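RagB/SusD domain protein (Flavobacterium johnsoniae, PDB 5J90) binds chitin as a SusD-like protein of a chitin utilization locus, probably holding chains at the outer membrane for uptake. Local coordinates at residues Asp132-Ile137 and Arg466-Val471; Asp152-Val157 and Thr497-Asp502. All blocks are in the same frame, centred on the assembly; numbering follows the deposited sequence.

Contact 1 of 2, residues Asp132-Ile137 and Arg466-Val471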
# COMPACT_ATOMS: atom_id res chain seq x y z
N ASP A 132 2.27 1.19 -14.77
CA ASP A 132 0.93 0.98 -14.23
C ASP A 132 0.50 -0.48 -14.29
O ASP A 132 -0.39 -0.90 -13.55
CB ASP A 132 -0.08 1.87 -14.95
CG ASP A 132 0.06 3.32 -14.57
OD1 ASP A 132 0.80 3.66 -13.62
OD2 ASP A 132 -0.60 4.14 -15.24
N THR A 133 1.12 -1.26 -15.17
CA THR A 133 0.82 -2.68 -15.32
C THR A 133 1.64 -3.56 -14.37
O THR A 133 1.09 -4.45 -13.74
CB THR A 133 1.01 -3.11 -16.79
OG1 THR A 133 0.08 -2.39 -17.61
CG2 THR A 133 0.77 -4.59 -16.97
N PHE A 134 2.94 -3.28 -14.26
CA PHE A 134 3.85 -4.16 -13.53
C PHE A 134 4.29 -3.64 -12.16
O PHE A 134 4.69 -4.44 -11.29
CB PHE A 134 5.10 -4.46 -14.38
CG PHE A 134 4.81 -5.27 -15.61
CD1 PHE A 134 4.65 -6.65 -15.52
CD2 PHE A 134 4.66 -4.66 -16.85
CE1 PHE A 134 4.34 -7.40 -16.64
CE2 PHE A 134 4.35 -5.41 -17.98
CZ PHE A 134 4.20 -6.78 -17.87
N GLY A 135 4.25 -2.32 -11.96
CA GLY A 135 4.82 -1.71 -10.77
C GLY A 135 6.25 -1.28 -11.04
O GLY A 135 6.50 -0.44 -11.90
N PRO A 136 7.23 -1.86 -10.33
CA PRO A 136 8.62 -1.58 -10.68
C PRO A 136 8.89 -1.96 -12.14
O PRO A 136 8.37 -2.97 -12.61
CB PRO A 136 9.42 -2.49 -9.73
CG PRO A 136 8.47 -2.74 -8.57
CD PRO A 136 7.11 -2.80 -9.20
N ILE A 137 9.67 -1.14 -12.83
CA ILE A 137 10.07 -1.45 -14.21
C ILE A 137 11.50 -0.98 -14.45
O ILE A 137 12.06 -0.24 -13.64
CB ILE A 137 9.14 -0.78 -15.27
CG1 ILE A 137 9.23 0.75 -15.18
CG2 ILE A 137 7.70 -1.28 -15.12
CD1 ILE A 137 8.62 1.46 -16.40
N ARG A 466 -4.68 -6.65 -9.70
CA ARG A 466 -4.08 -5.37 -9.32
C ARG A 466 -2.82 -5.07 -10.13
O ARG A 466 -2.41 -3.92 -10.24
CB ARG A 466 -3.78 -5.31 -7.81
CG ARG A 466 -4.96 -5.71 -6.93
CD ARG A 466 -6.28 -5.00 -7.25
NE ARG A 466 -6.27 -3.58 -6.89
CZ ARG A 466 -7.35 -2.81 -6.82
NH1 ARG A 466 -8.56 -3.32 -7.05
NH2 ARG A 466 -7.25 -1.54 -6.49
N ARG A 467 -2.19 -6.11 -10.70
CA ARG A 467 -0.99 -5.93 -11.52
C ARG A 467 -0.73 -7.22 -12.28
O ARG A 467 -1.37 -8.24 -12.02
CB ARG A 467 0.24 -5.61 -10.65
CG ARG A 467 0.66 -6.78 -9.76
CD ARG A 467 1.89 -6.45 -8.93
NE ARG A 467 3.14 -6.42 -9.71
CZ ARG A 467 3.92 -7.47 -9.91
NH1 ARG A 467 3.58 -8.68 -9.45
NH2 ARG A 467 5.06 -7.31 -10.57
N ILE A 468 0.23 -7.16 -13.20
CA ILE A 468 0.72 -8.37 -13.85
C ILE A 468 2.11 -8.69 -13.31
O ILE A 468 2.90 -7.79 -13.00
CB ILE A 468 0.70 -8.23 -15.40
CG1 ILE A 468 -0.74 -7.98 -15.86
CG2 ILE A 468 1.30 -9.47 -16.08
CD1 ILE A 468 -0.91 -7.81 -17.37
N ASN A 469 2.39 -9.98 -13.16
CA ASN A 469 3.68 -10.45 -12.65
C ASN A 469 4.82 -10.27 -13.65
O ASN A 469 4.60 -10.20 -14.86
CB ASN A 469 3.58 -11.91 -12.19
CG ASN A 469 3.09 -12.84 -13.30
OD1 ASN A 469 2.00 -12.65 -13.85
ND2 ASN A 469 3.92 -13.83 -13.64
N PHE A 470 6.04 -10.17 -13.13
CA PHE A 470 7.21 -9.93 -13.99
C PHE A 470 7.35 -11.04 -15.04
O PHE A 470 6.97 -12.20 -14.80
CB PHE A 470 8.47 -9.78 -13.13
CG PHE A 470 8.44 -8.59 -12.20
CD1 PHE A 470 8.12 -7.32 -12.67
CD2 PHE A 470 8.73 -8.74 -10.85
CE1 PHE A 470 8.11 -6.22 -11.81
CE2 PHE A 470 8.71 -7.66 -9.98
CZ PHE A 470 8.40 -6.40 -10.45
N VAL A 471 7.88 -10.68 -16.21
CA VAL A 471 7.73 -11.53 -17.39
C VAL A 471 8.86 -12.56 -17.61
O VAL A 471 9.97 -12.45 -17.07
CB VAL A 471 7.54 -10.68 -18.67
CG1 VAL A 471 6.37 -9.71 -18.49
CG2 VAL A 471 8.81 -9.94 -19.03

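Contact 2 of 2, residues Asp152-Val157 and Thr497-Asp502. With EDO (1,2-ethanediol), chain E.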
# COMPACT_ATOMS: atom_id res chain seq x y z
N ASP A 152 13.73 0.20 -11.41
CA ASP A 152 13.42 1.30 -10.50
C ASP A 152 12.12 0.99 -9.76
O ASP A 152 11.26 0.27 -10.27
CB ASP A 152 13.21 2.60 -11.26
CG ASP A 152 14.43 3.08 -12.03
OD1 ASP A 152 15.54 2.55 -11.83
OD2 ASP A 152 14.26 4.02 -12.83
N SER A 153 11.95 1.57 -8.57
CA SER A 153 10.65 1.47 -7.91
C SER A 153 9.63 2.31 -8.68
O SER A 153 9.99 3.25 -9.39
CB SER A 153 10.73 1.96 -6.46
OG SER A 153 10.87 3.37 -6.43
N GLN A 154 8.36 1.97 -8.54
CA GLN A 154 7.34 2.79 -9.19
C GLN A 154 7.36 4.24 -8.72
O GLN A 154 7.16 5.16 -9.51
CB GLN A 154 5.96 2.19 -9.02
CG GLN A 154 4.89 2.96 -9.78
CD GLN A 154 3.53 2.31 -9.66
OE1 GLN A 154 2.93 2.34 -8.59
NE2 GLN A 154 3.06 1.69 -10.74
N GLU A 155 7.62 4.44 -7.42
CA GLU A 155 7.74 5.79 -6.88
C GLU A 155 8.81 6.60 -7.62
O GLU A 155 8.61 7.77 -7.96
CB GLU A 155 8.04 5.71 -5.38
CG GLU A 155 8.05 7.07 -4.64
CD GLU A 155 9.43 7.68 -4.48
OE1 GLU A 155 10.45 6.97 -4.65
OE2 GLU A 155 9.50 8.90 -4.18
N GLU A 156 9.96 5.98 -7.85
CA GLU A 156 11.05 6.59 -8.60
C GLU A 156 10.67 6.86 -10.05
O GLU A 156 11.01 7.92 -10.60
CB GLU A 156 12.30 5.69 -8.56
CG GLU A 156 13.00 5.68 -7.21
CD GLU A 156 13.92 4.48 -7.02
OE1 GLU A 156 14.00 3.57 -7.89
OE2 GLU A 156 14.58 4.44 -5.96
N VAL A 157 9.99 5.91 -10.67
CA VAL A 157 9.58 6.09 -12.07
C VAL A 157 8.65 7.30 -12.22
O VAL A 157 8.83 8.12 -13.12
CB VAL A 157 8.95 4.82 -12.67
CG1 VAL A 157 8.47 5.08 -14.10
CG2 VAL A 157 9.96 3.66 -12.65
N THR A 497 -0.83 -8.42 -5.62
CA THR A 497 -0.01 -7.46 -4.89
C THR A 497 -0.19 -6.06 -5.47
O THR A 497 -0.10 -5.87 -6.67
CB THR A 497 1.47 -7.87 -4.92
OG1 THR A 497 1.60 -9.13 -4.25
CG2 THR A 497 2.36 -6.84 -4.23
N ARG A 498 -0.43 -5.09 -4.61
CA ARG A 498 -0.70 -3.72 -5.07
C ARG A 498 0.56 -2.95 -5.41
O ARG A 498 1.53 -2.95 -4.65
CB ARG A 498 -1.49 -2.96 -4.00
CG ARG A 498 -2.94 -3.40 -3.91
CD ARG A 498 -3.60 -2.95 -2.61
NE ARG A 498 -5.01 -3.34 -2.64
CZ ARG A 498 -5.99 -2.57 -3.09
NH1 ARG A 498 -5.73 -1.33 -3.50
NH2 ARG A 498 -7.24 -3.03 -3.11
N VAL A 499 0.55 -2.30 -6.58
CA VAL A 499 1.63 -1.39 -6.94
C VAL A 499 1.59 -0.16 -6.03
O VAL A 499 0.58 0.10 -5.36
CB VAL A 499 1.61 -0.97 -8.43
CG1 VAL A 499 1.63 -2.20 -9.33
CG2 VAL A 499 0.41 -0.08 -8.76
N TRP A 500 2.68 0.60 -6.01
CA TRP A 500 2.83 1.75 -5.12
C TRP A 500 1.66 2.73 -5.10
O TRP A 500 1.20 3.11 -4.01
CB TRP A 500 4.17 2.43 -5.44
CG TRP A 500 4.39 3.82 -4.91
CD1 TRP A 500 4.80 4.17 -3.65
CD2 TRP A 500 4.27 5.04 -5.65
NE1 TRP A 500 4.92 5.55 -3.57
CE2 TRP A 500 4.60 6.10 -4.78
CE3 TRP A 500 3.90 5.34 -6.97
CZ2 TRP A 500 4.57 7.44 -5.19
CZ3 TRP A 500 3.87 6.66 -7.37
CH2 TRP A 500 4.21 7.70 -6.48
N TRP A 501 1.14 3.16 -6.26
CA TRP A 501 0.04 4.13 -6.22
C TRP A 501 -1.30 3.50 -5.81
O TRP A 501 -2.21 4.22 -5.42
CB TRP A 501 -0.11 4.95 -7.52
CG TRP A 501 -0.29 4.16 -8.80
CD1 TRP A 501 0.64 4.03 -9.79
CD2 TRP A 501 -1.46 3.44 -9.24
NE1 TRP A 501 0.14 3.26 -10.82
CE2 TRP A 501 -1.15 2.89 -10.51
CE3 TRP A 501 -2.74 3.22 -8.71
CZ2 TRP A 501 -2.06 2.11 -11.24
CZ3 TRP A 501 -3.64 2.45 -9.44
CH2 TRP A 501 -3.30 1.90 -10.69
N ASP A 502 -1.40 2.18 -5.90
CA ASP A 502 -2.65 1.46 -5.65
C ASP A 502 -2.79 1.09 -4.18
O ASP A 502 -3.10 -0.04 -3.82
CB ASP A 502 -2.70 0.21 -6.54
CG ASP A 502 -4.06 -0.46 -6.58
OD1 ASP A 502 -5.07 0.22 -6.28
OD2 ASP A 502 -4.10 -1.67 -6.93
C1 EDO E . -9.79 0.67 -1.46
O1 EDO E . -10.88 -0.26 -1.30
C2 EDO E . -8.58 -0.02 -2.08
O2 EDO E . -8.92 -0.69 -3.31

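Contact 1 of 2, residues Asp132-Ile137 and Arg466-Val471
Arg467 grips the carbonyl oxygen of Phe134 side-on with two nitrogens. NE reaches Phe134 O at 3.0 Å from well above the carbonyl plane, whereas NH2 lies in that plane. The oxygen itself sits at the edge of the guanidinium, close to its plane. The side chain gets there by a bend at chi3 (-74°), after CG has settled between the backbone N and the carbonyl carbon. Its remaining terminal nitrogen, NH1, is held by Asp493 in a salt bridge and by the carbonyl of Asn494, which probably keeps the guanidinium from turning. NH2 also lies 3.4 Å above the centre of the Phe470 ring. A leucine in place of Arg467 would probably leave Phe134 O without either donor and Asp493 without its positive mate. One residue on from Arg467, Ile468 N makes an almost straight 2.9 Å bond to Thr133 O (169°).

Both accepting carbonyls belong to the C-terminal end of helix 113-134, where Gly135, with positive phi, breaks the helical path. In this largely helical SusD-type fold, the helix end is thus met by the irregular chain running into helix 472-477, whose N-cap position is Val471.

Packing spreads outward. The Phe134 ring presents its edge to Asn469 O, with CE1 3.3 Å from that oxygen, while CE1 also makes apolar contact with Val471 CG1 at 3.6 Å and with CG2 of Ile468. Thr133 and Ile468 lie side by side, and CG2 of the former meets CD1 of the latter at 3.7 Å. Farther out, Pro136 crosses Phe470 at about a right angle: its CD is 4.0 Å from Phe470 CZ, and its buried carbonyl oxygen, lacking a partner in the model, faces the ring edge. Pro136 also touches Lys488 and Leu489 of helix 479-489.

Contact 2 of 2, residues Asp152-Val157 and Thr497-Asp502
Gln154 and Glu155, in the first turn of helix 154-177, meet a type I beta turn running from Val499 to Asp502 near the C-terminal end of this SusD-like chain. A capping box closes the helix start: Glu156 N donates to Ser153 OG, and Ser153 N donates to Glu156 OE1.

The hydrogen bond joining the segments runs from Trp501 N to Gln154 OE1, 3.1 Å long, with the donor nearly along the C=O axis. Gln154 reaches this turn amide because CG is anti to the backbone N (chi1 -176°) and the chain continues extended. Its NE2 is bonded to Thr131 OG1, so each end of the amide has a partner, and Trp501 NE1 is bonded to Asp132 OD1. Just before the turn, Arg498 NH1 donates to Asp502 O and forms a salt bridge with OD1 of the same residue, while NH2 reaches Gly490 O of the second subunit and a 1,2-ethanediol probably left from crystallisation.

Flat groups supply the packing. The Gln154 amide is only 11° from the plane of the Trp501 indole, and its CD is 3.4 Å from Trp501 CD1. Val499 CG2 lies 3.8 Å above the centre of one face of that indole and also touches Gln154 OE1 at 3.5 Å. Around Trp500 the same oxygen lies at the ring edge, 3.5 Å from CE3. Asn504 of the second subunit also packs on Trp500, and Pro506 of that subunit on Glu155, whose carboxylate pairs with Lys218.

A CH-pi contact covers one face of Trp500: Glu155 CB stands 3.6 Å from the centroid of the five-membered ring, 17° off its normal, and Glu155 CG follows at 3.5 Å from Trp500 CZ2.

How the contacts relate
Contacts 1 and 2 have centres about 9 Å apart, and their segments alternate along the chain, so two successive helices, 113-134 and 154-177, are each met by chain from the C-terminal part of the protein. They also touch directly. Arg466 NH2 forms a 2.8 Å salt bridge to Asp502 OD1, joining the two C-terminal segments, while Ile137 O and Asp152 N, 2.8 Å apart, probably hydrogen-bond the two N-terminal ones. Arg467 CD packs 3.1 Å from Thr497 O. Contact 1 touches no other subunit, whereas contact 2 borders the second copy. The 1,2-ethanediol bound at Arg498 of contact 2 probably comes from the crystallisation liquor, so by itself it is no evidence for where chitin binds.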